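Local coordinates for protein HTH-type transcriptional regulator MmpR5 (Mycobacterium tuberculosis, PDB 4NB5) that controls expression of its own gene and of three MmpS-MmpL transport systems by binding directly to their promoter regions, at residues A144-E147 against N148-S151. Residues are numbered along the deposited sequence; the frame is centred on the assembly and turned at random.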
loop_
_atom_site.group_PDB
_atom_site.type_symbol
_atom_site.label_atom_id
_atom_site.label_comp_id
_atom_site.label_asym_id
_atom_site.label_seq_id
_atom_site.Cartn_x
_atom_site.Cartn_y
_atom_site.Cartn_z
ATOM N N ALA B 144 -12.629 -11.433 -3.594
ATOM C CA ALA B 144 -13.585 -10.392 -3.217
ATOM C C ALA B 144 -14.058 -10.606 -1.781
ATOM O O ALA B 144 -14.133 -9.669 -0.987
ATOM C CB ALA B 144 -14.771 -10.395 -4.166
ATOM N N TYR B 145 -14.379 -11.849 -1.446
ATOM C CA TYR B 145 -14.885 -12.173 -0.119
ATOM C C TYR B 145 -13.802 -11.937 0.943
ATOM O O TYR B 145 -14.061 -11.306 1.974
ATOM C CB TYR B 145 -15.387 -13.618 -0.103
ATOM C CG TYR B 145 -15.705 -14.205 1.251
ATOM C CD1 TYR B 145 -16.872 -13.881 1.925
ATOM C CD2 TYR B 145 -14.840 -15.109 1.846
ATOM C CE1 TYR B 145 -17.161 -14.438 3.160
ATOM C CE2 TYR B 145 -15.117 -15.664 3.076
ATOM C CZ TYR B 145 -16.279 -15.331 3.727
ATOM O OH TYR B 145 -16.547 -15.897 4.955
ATOM N N MET B 146 -12.583 -12.407 0.684
ATOM C CA MET B 146 -11.509 -12.283 1.672
ATOM C C MET B 146 -11.062 -10.838 1.861
ATOM O O MET B 146 -10.712 -10.429 2.966
ATOM C CB MET B 146 -10.315 -13.158 1.274
ATOM C CG MET B 146 -10.589 -14.656 1.357
ATOM S SD MET B 146 -11.102 -15.256 2.990
ATOM C CE MET B 146 -10.050 -14.279 4.005
ATOM N N GLU B 147 -11.092 -10.051 0.794
ATOM C CA GLU B 147 -10.770 -8.637 0.909
ATOM C C GLU B 147 -11.706 -7.972 1.917
ATOM O O GLU B 147 -11.271 -7.196 2.767
ATOM C CB GLU B 147 -10.919 -7.946 -0.442
ATOM C CG GLU B 147 -9.853 -8.319 -1.459
ATOM C CD GLU B 147 -10.204 -7.848 -2.853
ATOM O OE1 GLU B 147 -10.599 -6.670 -2.988
ATOM O OE2 GLU B 147 -10.097 -8.654 -3.808
ATOM N N ASN B 148 -12.993 -8.276 1.815
ATOM C CA ASN B 148 -13.975 -7.690 2.707
ATOM C C ASN B 148 -13.789 -8.201 4.130
ATOM O O ASN B 148 -13.843 -7.429 5.089
ATOM C CB ASN B 148 -15.388 -7.983 2.213
ATOM C CG ASN B 148 -16.449 -7.467 3.155
ATOM O OD1 ASN B 148 -16.633 -6.259 3.299
ATOM N ND2 ASN B 148 -17.156 -8.380 3.804
ATOM N N VAL B 149 -13.557 -9.502 4.257
ATOM C CA VAL B 149 -13.338 -10.116 5.558
ATOM C C VAL B 149 -12.160 -9.464 6.284
ATOM O O VAL B 149 -12.291 -9.033 7.437
ATOM C CB VAL B 149 -13.076 -11.627 5.427
ATOM C CG1 VAL B 149 -12.518 -12.188 6.729
ATOM C CG2 VAL B 149 -14.354 -12.346 5.059
ATOM N N VAL B 150 -11.028 -9.381 5.592
ATOM C CA VAL B 150 -9.784 -8.869 6.161
ATOM C C VAL B 150 -9.899 -7.377 6.447
ATOM O O VAL B 150 -9.475 -6.892 7.500
ATOM C CB VAL B 150 -8.598 -9.135 5.207
ATOM C CG1 VAL B 150 -7.318 -8.505 5.733
ATOM C CG2 VAL B 150 -8.410 -10.637 5.011
ATOM N N SER B 151 -10.503 -6.643 5.518
ATOM C CA SER B 151 -10.701 -5.211 5.725
ATOM C C SER B 151 -11.496 -4.961 7.005
ATOM O O SER B 151 -11.097 -4.142 7.837
ATOM C CB SER B 151 -11.427 -4.590 4.533
ATOM O OG SER B 151 -11.516 -3.183 4.685
#
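Between Tyr145 and Val149, as between Met146 and Val150, the i to i+4 hydrogen bonds of an alpha helix run with N-H...O angles of 162° and 168°, and the same pattern joins Ser151 N to Glu147 O and, weakly, Asn148 N to Ala144 O. This is the middle of helix 134-159, the long C-terminal helix of a MarR-type regulator, and it illustrates how side chains four residues apart, just over one turn, come to lie on the same side of the helix. The bond from Val150 N to Met146 O is short, 2.8 Å, while that from Val149 N to Tyr145 O, at 3.0 Å, lies in the carbonyl plane. Tyr145 has its CG anti to the backbone N (chi1 169°), which leans the ring outward and in the C-terminal direction. There Val149 sets methyl CG2 over one ring face as a CH-pi contact, 3.9 Å from the centroid and shifted toward the rim near CZ. The phenol OH reaches on to the carbonyl O of Ala153 of the second subunit, and the ring also meets Tyr157 of that chain, so the intrahelical contact is continuous with the dimer interface. Met146, buried, packs on Val150 of the second subunit, and Val150, also buried, on its Met146. Glu147 faces helix 99-124 instead, where OE2 is hydrogen-bonded to Gln115 NE2 and the side chain touches Met111 and Ala112. Bends at chi2 and chi3 carry the Met146 chain outward to SD and then turn its methyl CE C-terminally, 4.2 Å from Val149 CG1 and 4.1 Å from Val150 CG2.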